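PDB 4H79: CRISPR-associated protein, Cse2 family from Thermobifida fusca, which is a subunit of the CRISPR Cascade complex and probably binds nucleic acid along its surface during RNA-guided recognition of foreign DNA. Local coordinates for residues A44-G49 against A91-A96; G18-Q23 against L63-R68; E27-Y32 against I97-R102. All coordinates share one frame; numbering follows the deposited sequence.

All three contacts join early helices of this all-helical Cse2 protein. Interaction 1 is the buried one: helix 37-49 crosses helix 80-99 through a leucine and an alanine, with polar links at its margins. Interactions 2 and 3 are only partly buried and share helix 16-33, which sends out Phe-20 in one and Tyr-32 in the other; interactions 1 and 3 share helix 80-99. In 18-23 against 63-68 an apolar ring meets a bend with an N-cap aspartate clasped by an arginine; in 27-32 against 97-102 a hydroxyl meets backbone where helix 80-99 ends. Leu-46 and Leu-92 touch Ile-64, joining interactions 1 and 2, while the Arg-68 to Glu-27 salt bridge joins 2 and 3.

Interaction 1. Residues A44-G49 against A91-A96; sequences ARLRRG and ALTLYA
Leu-46 and Ala-96 supply the apolar centre of this helix-helix contact. Their CB atoms lie 3.7 Å apart, and the short alanine lets the helices come close: the local axes approach to 8.3 Å, running at 110° to each other. The two branches of Leu-46 then part, CD1 reaching the carbonyl oxygen and CB of Leu-92, CD2 going toward Thr-93. A branched, wholly apolar side chain suits this buried position.

Polar interactions lie at the margins. Arg-47 swings its CG past the Ala-96 methyl, CG to CB 3.8 Å, and a bend at chi3 (-57°) turns the guanidinium back so that NH1 donates to Ala-96 O at 3.0 Å. The oxygen lies close to the guanidinium plane, yet NH1 stands above the carbonyl plane, 42° out of it. A long, flexible arginine can thus pack with its methylenes and bond with its tip. One water donates to both Leu-46 O and Thr-93 OG1, 2.7 Å from each, bridging the helices. Thr-93 OG1 also bonds to His-89 O, one turn back, while its CG2 packs at 3.7 Å from Leu-46 O.

Among its neighbours, helix 80-99 is central: Leu-92 rests on Val-21, Val-25 and Ile-28 of helix 16-33, Leu-94 packs on helix 167-176, and Ile-64 of helix 61-64 touches both Leu-46 and Leu-92.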
loop_
_atom_site.group_PDB
_atom_site.type_symbol
_atom_site.label_atom_id
_atom_site.label_comp_id
_atom_site.label_asym_id
_atom_site.label_seq_id
_atom_site.Cartn_x
_atom_site.Cartn_y
_atom_site.Cartn_z
ATOM N N ALA A 44 5.828 7.461 -12.603
ATOM C CA ALA A 44 4.839 7.786 -13.668
ATOM C C ALA A 44 4.387 6.534 -14.397
ATOM O O ALA A 44 3.163 6.349 -14.721
ATOM C CB ALA A 44 5.460 8.726 -14.706
ATOM N N ARG A 45 5.343 5.660 -14.726
ATOM C CA ARG A 45 4.940 4.378 -15.425
ATOM C C ARG A 45 4.051 3.474 -14.552
ATOM O O ARG A 45 3.103 2.831 -15.070
ATOM C CB ARG A 45 6.192 3.602 -15.868
ATOM C CG ARG A 45 6.901 4.317 -17.050
ATOM C CD ARG A 45 8.279 3.725 -17.361
ATOM N NE ARG A 45 8.081 2.511 -18.140
ATOM C CZ ARG A 45 8.988 1.538 -18.278
ATOM N NH1 ARG A 45 10.182 1.632 -17.685
ATOM N NH2 ARG A 45 8.692 0.463 -19.003
ATOM N N LEU A 46 4.357 3.416 -13.247
ATOM C CA LEU A 46 3.499 2.697 -12.299
ATOM C C LEU A 46 2.055 3.255 -12.286
ATOM O O LEU A 46 1.077 2.472 -12.352
ATOM C CB LEU A 46 4.043 2.763 -10.897
ATOM C CG LEU A 46 5.270 1.815 -10.665
ATOM C CD1 LEU A 46 6.001 2.228 -9.412
ATOM C CD2 LEU A 46 4.870 0.347 -10.653
ATOM N N ARG A 47 1.909 4.597 -12.226
ATOM C CA ARG A 47 0.572 5.143 -12.365
ATOM C C ARG A 47 -0.120 4.809 -13.682
ATOM O O ARG A 47 -1.312 4.536 -13.721
ATOM C CB ARG A 47 0.610 6.686 -12.174
ATOM C CG ARG A 47 0.940 7.048 -10.679
ATOM C CD ARG A 47 0.791 8.628 -10.535
ATOM N NE ARG A 47 1.669 9.401 -11.480
ATOM C CZ ARG A 47 2.930 9.784 -11.192
ATOM N NH1 ARG A 47 3.472 9.428 -10.021
ATOM N NH2 ARG A 47 3.619 10.521 -12.050
ATOM N N ARG A 48 0.606 4.866 -14.789
ATOM C CA ARG A 48 -0.001 4.647 -16.096
ATOM C C ARG A 48 -0.393 3.167 -16.202
ATOM O O ARG A 48 -1.355 2.808 -16.917
ATOM C CB ARG A 48 0.996 5.053 -17.215
ATOM C CG ARG A 48 0.493 4.820 -18.641
ATOM C CD ARG A 48 1.172 5.771 -19.643
ATOM N NE ARG A 48 2.629 5.562 -19.761
ATOM C CZ ARG A 48 3.183 4.583 -20.453
ATOM N NH1 ARG A 48 4.511 4.506 -20.522
ATOM N NH2 ARG A 48 2.399 3.675 -21.085
ATOM N N GLY A 49 0.363 2.298 -15.518
ATOM C CA GLY A 49 0.043 0.839 -15.444
ATOM C C GLY A 49 -1.119 0.427 -14.548
ATOM O O GLY A 49 -1.570 -0.736 -14.624
ATOM N N ALA A 91 0.952 -2.456 -3.984
ATOM C CA ALA A 91 1.510 -1.488 -3.032
ATOM C C ALA A 91 2.328 -0.417 -3.747
ATOM O O ALA A 91 2.213 0.791 -3.404
ATOM C CB ALA A 91 2.350 -2.188 -1.964
ATOM N N LEU A 92 3.225 -0.836 -4.653
ATOM C CA LEU A 92 4.074 0.131 -5.402
ATOM C C LEU A 92 3.247 1.065 -6.244
ATOM O O LEU A 92 3.566 2.275 -6.323
ATOM C CB LEU A 92 5.059 -0.601 -6.332
ATOM C CG LEU A 92 6.475 -0.787 -5.755
ATOM C CD1 LEU A 92 7.222 0.538 -5.576
ATOM C CD2 LEU A 92 6.418 -1.448 -4.456
ATOM N N THR A 93 2.191 0.519 -6.875
ATOM C CA THR A 93 1.294 1.394 -7.754
ATOM C C THR A 93 0.587 2.389 -6.878
ATOM O O THR A 93 0.479 3.596 -7.212
ATOM C CB THR A 93 0.251 0.487 -8.460
ATOM O OG1 THR A 93 0.991 -0.450 -9.286
ATOM C CG2 THR A 93 -0.687 1.322 -9.353
ATOM N N LEU A 94 0.041 1.924 -5.723
ATOM C CA LEU A 94 -0.616 2.870 -4.787
ATOM C C LEU A 94 0.379 3.946 -4.319
ATOM O O LEU A 94 0.050 5.147 -4.253
ATOM C CB LEU A 94 -1.218 2.139 -3.543
ATOM C CG LEU A 94 -2.406 1.217 -3.871
ATOM C CD1 LEU A 94 -2.768 0.398 -2.660
ATOM C CD2 LEU A 94 -3.631 2.084 -4.327
ATOM N N TYR A 95 1.577 3.533 -3.934
ATOM C CA TYR A 95 2.556 4.541 -3.506
ATOM C C TYR A 95 2.821 5.602 -4.611
ATOM O O TYR A 95 2.970 6.824 -4.318
ATOM C CB TYR A 95 3.919 3.833 -3.095
ATOM C CG TYR A 95 4.981 4.912 -2.899
ATOM C CD1 TYR A 95 4.941 5.750 -1.749
ATOM C CD2 TYR A 95 6.000 5.128 -3.880
ATOM C CE1 TYR A 95 5.847 6.814 -1.605
ATOM C CE2 TYR A 95 6.946 6.138 -3.712
ATOM C CZ TYR A 95 6.845 6.975 -2.579
ATOM O OH TYR A 95 7.765 7.992 -2.390
ATOM N N ALA A 96 2.958 5.136 -5.874
ATOM C CA ALA A 96 3.184 6.063 -7.015
ATOM C C ALA A 96 2.072 7.094 -7.145
ATOM O O ALA A 96 2.312 8.256 -7.463
ATOM C CB ALA A 96 3.314 5.255 -8.318
HETATM O O HOH W 1 1.139 -0.198 -11.995
#

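Interaction 2. Residues G18-Q23 against L63-R68; sequences GTFVDQ and LILDDR
Phe-20 pushes its ring into the bend between helices 61-64 and 67-71, with Ile-64 O and the Asp-66 carboxylate at the edge and Leu-65 and Arg-68 packing obliquely. The bend ends in an N-cap residue: Asp-66 stands just before helix 67-71, and its OD2 accepts from Arg-68 N at 2.9 Å. Aspartate suits this place because its short carboxylate can fold back onto a backbone N-H of the first turn, which has no earlier turn to supply a carbonyl.

A chi1 of 175° sets CG anti to N and sends the Phe-20 ring from helix 16-33 toward the bend. Leu-65 crosses it at about a right angle, bringing CD2 to 3.6 Å from Phe-20 CE2. Asp-66 OD2 lies near the ring plane, 3.6 Å from CE1, where the slightly positive C-H rim meets a negative oxygen; the ring and carboxylate planes are 76° apart. At the exposed margin, the methylene CG of Gln-23 touches Arg-68 NH1 at 3.8 Å.

Arg-68 grips the capping carboxylate side-on, NE to OD2 and NH2 to OD1; with the cap bond from its backbone N, it holds the group by three hydrogen bonds. The remaining guanidinium nitrogen, NH1, forms a salt bridge with Glu-27, which also takes the amide of Gln-23, while Phe-69 meets Phe-20 edge-to-face. Ile-64 O is buried without a hydrogen-bonding partner, 3.3 Å from both CE2 and CZ of Phe-20.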
loop_
_atom_site.group_PDB
_atom_site.type_symbol
_atom_site.label_atom_id
_atom_site.label_comp_id
_atom_site.label_asym_id
_atom_site.label_seq_id
_atom_site.Cartn_x
_atom_site.Cartn_y
_atom_site.Cartn_z
ATOM N N GLY A 18 6.788 -7.434 2.843
ATOM C CA GLY A 18 6.808 -6.024 3.322
ATOM C C GLY A 18 8.228 -5.516 3.471
ATOM O O GLY A 18 8.476 -4.351 3.207
ATOM N N THR A 19 9.188 -6.364 3.838
ATOM C CA THR A 19 10.584 -5.907 3.976
ATOM C C THR A 19 11.167 -5.442 2.644
ATOM O O THR A 19 11.841 -4.393 2.555
ATOM C CB THR A 19 11.473 -7.045 4.486
ATOM O OG1 THR A 19 11.026 -7.386 5.787
ATOM C CG2 THR A 19 12.993 -6.611 4.545
ATOM N N PHE A 20 10.893 -6.225 1.601
ATOM C CA PHE A 20 11.279 -5.822 0.245
ATOM C C PHE A 20 10.614 -4.543 -0.177
ATOM O O PHE A 20 11.295 -3.641 -0.731
ATOM C CB PHE A 20 10.992 -6.885 -0.819
ATOM C CG PHE A 20 11.296 -6.382 -2.246
ATOM C CD1 PHE A 20 12.638 -6.318 -2.734
ATOM C CD2 PHE A 20 10.257 -5.910 -3.066
ATOM C CE1 PHE A 20 12.914 -5.842 -4.032
ATOM C CE2 PHE A 20 10.524 -5.403 -4.349
ATOM C CZ PHE A 20 11.839 -5.357 -4.832
ATOM N N VAL A 21 9.283 -4.472 0.016
ATOM C CA VAL A 21 8.543 -3.317 -0.495
ATOM C C VAL A 21 8.996 -2.050 0.232
ATOM O O VAL A 21 9.151 -1.011 -0.376
ATOM C CB VAL A 21 7.017 -3.521 -0.316
ATOM C CG1 VAL A 21 6.241 -2.195 -0.515
ATOM C CG2 VAL A 21 6.532 -4.607 -1.265
ATOM N N ASP A 22 9.212 -2.142 1.541
ATOM C CA ASP A 22 9.713 -0.994 2.299
ATOM C C ASP A 22 11.057 -0.475 1.696
ATOM O O ASP A 22 11.255 0.744 1.551
ATOM C CB ASP A 22 9.963 -1.424 3.762
ATOM C CG ASP A 22 10.703 -0.367 4.538
ATOM O OD1 ASP A 22 10.296 0.823 4.607
ATOM O OD2 ASP A 22 11.749 -0.718 5.066
ATOM N N GLN A 23 12.011 -1.400 1.436
ATOM C CA GLN A 23 13.328 -1.045 0.917
ATOM C C GLN A 23 13.172 -0.469 -0.526
ATOM O O GLN A 23 13.763 0.556 -0.867
ATOM C CB GLN A 23 14.255 -2.312 0.986
ATOM C CG GLN A 23 15.704 -2.097 0.579
ATOM C CD GLN A 23 16.331 -0.883 1.272
ATOM O OE1 GLN A 23 16.233 -0.707 2.508
ATOM N NE2 GLN A 23 16.969 -0.025 0.472
ATOM N N LEU A 63 10.951 -3.106 -12.743
ATOM C CA LEU A 63 10.933 -1.856 -11.956
ATOM C C LEU A 63 10.470 -2.119 -10.537
ATOM O O LEU A 63 10.987 -1.550 -9.581
ATOM C CB LEU A 63 9.960 -0.811 -12.540
ATOM C CG LEU A 63 10.039 -0.245 -13.955
ATOM C CD1 LEU A 63 8.754 0.506 -14.298
ATOM C CD2 LEU A 63 11.255 0.667 -14.044
ATOM N N ILE A 64 9.448 -2.953 -10.414
ATOM C CA ILE A 64 8.887 -3.230 -9.123
ATOM C C ILE A 64 9.800 -4.225 -8.402
ATOM O O ILE A 64 10.280 -3.924 -7.298
ATOM C CB ILE A 64 7.457 -3.782 -9.270
ATOM C CG1 ILE A 64 6.579 -2.798 -10.019
ATOM C CG2 ILE A 64 6.818 -4.067 -7.916
ATOM C CD1 ILE A 64 5.250 -3.397 -10.403
ATOM N N LEU A 65 10.064 -5.377 -9.044
ATOM C CA LEU A 65 10.576 -6.597 -8.368
ATOM C C LEU A 65 11.936 -7.030 -8.910
ATOM O O LEU A 65 12.079 -7.283 -10.080
ATOM C CB LEU A 65 9.592 -7.767 -8.526
ATOM C CG LEU A 65 8.197 -7.662 -7.914
ATOM C CD1 LEU A 65 7.431 -8.940 -8.201
ATOM C CD2 LEU A 65 8.349 -7.476 -6.417
ATOM N N ASP A 66 12.935 -7.082 -8.052
ATOM C CA ASP A 66 14.274 -7.556 -8.469
ATOM C C ASP A 66 14.654 -8.755 -7.612
ATOM O O ASP A 66 13.860 -9.210 -6.763
ATOM C CB ASP A 66 15.337 -6.440 -8.387
ATOM C CG ASP A 66 15.483 -5.869 -6.969
ATOM O OD1 ASP A 66 15.237 -4.671 -6.793
ATOM O OD2 ASP A 66 15.812 -6.594 -6.014
ATOM N N ASP A 67 15.882 -9.233 -7.799
ATOM C CA ASP A 67 16.283 -10.551 -7.217
ATOM C C ASP A 67 16.217 -10.513 -5.687
ATOM O O ASP A 67 16.071 -11.570 -5.050
ATOM C CB ASP A 67 17.688 -10.961 -7.705
ATOM C CG ASP A 67 18.688 -9.811 -7.634
ATOM O OD1 ASP A 67 18.449 -8.707 -8.193
ATOM O OD2 ASP A 67 19.729 -10.016 -7.012
ATOM N N ARG A 68 16.283 -9.313 -5.091
ATOM C CA ARG A 68 16.242 -9.220 -3.615
ATOM C C ARG A 68 14.911 -9.727 -3.082
ATOM O O ARG A 68 14.862 -10.295 -1.994
ATOM C CB ARG A 68 16.500 -7.778 -3.132
ATOM C CG ARG A 68 17.945 -7.307 -3.407
ATOM C CD ARG A 68 18.095 -5.838 -3.030
ATOM N NE ARG A 68 17.174 -5.033 -3.845
ATOM C CZ ARG A 68 16.885 -3.745 -3.642
ATOM N NH1 ARG A 68 17.439 -3.081 -2.640
ATOM N NH2 ARG A 68 16.039 -3.102 -4.442
#

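Interaction 3. Residues E27-Y32 against I97-R102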
loop_
_atom_site.group_PDB
_atom_site.type_symbol
_atom_site.label_atom_id
_atom_site.label_comp_id
_atom_site.label_asym_id
_atom_site.label_seq_id
_atom_site.Cartn_x
_atom_site.Cartn_y
_atom_site.Cartn_z
ATOM N N GLU A 27 13.873 3.530 -1.743
ATOM C CA GLU A 27 14.792 3.843 -2.834
ATOM C C GLU A 27 14.146 4.776 -3.818
ATOM O O GLU A 27 14.742 5.802 -4.179
ATOM C CB GLU A 27 15.304 2.562 -3.567
ATOM C CG GLU A 27 16.336 1.838 -2.705
ATOM C CD GLU A 27 16.448 0.366 -3.095
ATOM O OE1 GLU A 27 15.770 -0.035 -4.083
ATOM O OE2 GLU A 27 17.205 -0.385 -2.431
ATOM N N ILE A 28 12.942 4.429 -4.286
ATOM C CA ILE A 28 12.272 5.265 -5.277
ATOM C C ILE A 28 11.928 6.627 -4.658
ATOM O O ILE A 28 12.061 7.677 -5.297
ATOM C CB ILE A 28 10.997 4.585 -5.758
ATOM C CG1 ILE A 28 11.354 3.273 -6.519
ATOM C CG2 ILE A 28 10.260 5.507 -6.709
ATOM C CD1 ILE A 28 10.107 2.417 -6.876
ATOM N N GLN A 29 11.482 6.595 -3.403
ATOM C CA GLN A 29 11.078 7.813 -2.716
ATOM C C GLN A 29 12.275 8.800 -2.577
ATOM O O GLN A 29 12.125 10.032 -2.812
ATOM C CB GLN A 29 10.549 7.469 -1.290
ATOM C CG GLN A 29 10.132 8.702 -0.475
ATOM C CD GLN A 29 9.236 8.262 0.697
ATOM O OE1 GLN A 29 8.057 8.525 0.665
ATOM N NE2 GLN A 29 9.804 7.586 1.727
ATOM N N GLU A 30 13.443 8.284 -2.196
ATOM C CA GLU A 30 14.631 9.171 -2.054
ATOM C C GLU A 30 15.033 9.718 -3.441
ATOM O O GLU A 30 15.373 10.904 -3.600
ATOM C CB GLU A 30 15.759 8.323 -1.406
ATOM C CG GLU A 30 17.086 9.005 -1.323
ATOM C CD GLU A 30 17.053 10.210 -0.386
ATOM O OE1 GLU A 30 15.988 10.493 0.263
ATOM O OE2 GLU A 30 18.103 10.855 -0.302
ATOM N N GLY A 31 14.972 8.861 -4.466
ATOM C CA GLY A 31 15.257 9.296 -5.868
ATOM C C GLY A 31 14.237 10.403 -6.278
ATOM O O GLY A 31 14.625 11.415 -6.874
ATOM N N TYR A 32 12.957 10.268 -5.916
ATOM C CA TYR A 32 11.959 11.287 -6.285
ATOM C C TYR A 32 12.231 12.593 -5.581
ATOM O O TYR A 32 12.049 13.665 -6.168
ATOM C CB TYR A 32 10.521 10.829 -5.917
ATOM C CG TYR A 32 9.410 11.701 -6.458
ATOM C CD1 TYR A 32 9.195 11.792 -7.829
ATOM C CD2 TYR A 32 8.529 12.399 -5.595
ATOM C CE1 TYR A 32 8.184 12.562 -8.353
ATOM C CE2 TYR A 32 7.476 13.163 -6.117
ATOM C CZ TYR A 32 7.307 13.240 -7.502
ATOM O OH TYR A 32 6.305 13.989 -8.111
ATOM N N ILE A 97 0.849 6.646 -6.928
ATOM C CA ILE A 97 -0.308 7.572 -6.948
ATOM C C ILE A 97 -0.236 8.515 -5.755
ATOM O O ILE A 97 -0.380 9.745 -5.899
ATOM C CB ILE A 97 -1.615 6.745 -6.842
ATOM C CG1 ILE A 97 -1.846 5.969 -8.153
ATOM C CG2 ILE A 97 -2.828 7.695 -6.591
ATOM C CD1 ILE A 97 -2.849 4.857 -7.975
ATOM N N HIS A 98 0.103 7.956 -4.573
ATOM C CA HIS A 98 0.199 8.758 -3.309
ATOM C C HIS A 98 1.245 9.826 -3.344
ATOM O O HIS A 98 1.007 10.991 -2.937
ATOM C CB HIS A 98 0.515 7.730 -2.153
ATOM C CG HIS A 98 0.114 8.234 -0.804
ATOM N ND1 HIS A 98 0.083 7.433 0.286
ATOM C CD2 HIS A 98 -0.174 9.553 -0.370
ATOM C CE1 HIS A 98 -0.265 8.208 1.382
ATOM N NE2 HIS A 98 -0.423 9.503 0.968
ATOM N N GLN A 99 2.433 9.498 -3.875
ATOM C CA GLN A 99 3.591 10.443 -3.883
ATOM C C GLN A 99 3.523 11.556 -4.951
ATOM O O GLN A 99 4.131 12.615 -4.798
ATOM C CB GLN A 99 4.912 9.654 -4.045
ATOM C CG GLN A 99 6.162 10.501 -3.749
ATOM C CD GLN A 99 6.225 10.926 -2.262
ATOM O OE1 GLN A 99 6.319 10.077 -1.366
ATOM N NE2 GLN A 99 6.149 12.225 -1.993
ATOM N N GLN A 100 2.706 11.376 -5.991
ATOM C CA GLN A 100 2.792 12.241 -7.166
ATOM C C GLN A 100 2.567 13.719 -6.785
ATOM O O GLN A 100 1.559 14.074 -6.126
ATOM C CB GLN A 100 1.757 11.825 -8.240
ATOM C CG GLN A 100 1.805 12.761 -9.477
ATOM C CD GLN A 100 0.759 12.390 -10.515
ATOM O OE1 GLN A 100 -0.322 11.842 -10.179
ATOM N NE2 GLN A 100 1.013 12.732 -11.764
ATOM N N SER A 101 3.537 14.557 -7.195
ATOM C CA SER A 101 3.528 16.011 -6.958
ATOM C C SER A 101 3.535 16.385 -5.470
ATOM O O SER A 101 3.160 17.488 -5.102
ATOM C CB SER A 101 2.309 16.686 -7.623
ATOM O OG SER A 101 2.289 16.348 -8.996
ATOM N N ARG A 102 3.882 15.451 -4.602
ATOM C CA ARG A 102 4.026 15.791 -3.191
ATOM C C ARG A 102 5.514 15.947 -3.007
ATOM O O ARG A 102 6.239 14.994 -2.825
ATOM C CB ARG A 102 3.453 14.718 -2.295
ATOM C CG ARG A 102 1.903 14.595 -2.308
ATOM C CD ARG A 102 1.189 14.913 -0.950
ATOM N NE ARG A 102 1.256 16.345 -0.793
ATOM C CZ ARG A 102 0.285 17.218 -1.112
ATOM N NH1 ARG A 102 0.514 18.525 -1.005
ATOM N NH2 ARG A 102 -0.925 16.806 -1.495
#
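Tyr-32 reaches from helix 16-33 to the turn that ends helix 80-99. Its CB points toward that turn, and the ring leaves on the side away from its own backbone N (chi1 -170°). Along one side, CD2 packs against Gln-99 CG at 3.6 Å, and CE2 lies equally far from Gln-99 O; Arg-102 O is also near the ring plane, at the edge. At the tip, OH accepts a hydrogen bond from Ser-101 N, 3.0 Å away with an N-H...O angle of 153°. Tyrosine serves here because one residue joins apolar packing along its ring to an acceptor for a turn amide. Arg-103 adds a cation-pi contact, and Leu-43 of helix 37-49 also packs on Tyr-32.

Gln-99 runs past the tyrosine in the opposite direction. Its chain bends at chi2, and NE2 donates to Arg-102 O at 2.9 Å, on a lone pair in the carbonyl plane; NE2 also serves Asp-105 O. The carbonyl ends of Gln-99 and Gln-29 come close, OE1 to OE1 3.1 Å, but both are acceptors. Donors just beyond the turn, Met-107 N for Gln-99 and His-108 N for Gln-29, and weak bonds of both with the Tyr-95 hydroxyl probably make this tolerable.

The backbone bond from Arg-102 N to Gln-99 O closes a type II beta turn, whose third position, commonly glycine, is Ser-101 with the required positive phi (61°), where helix 80-99 gives way to loop.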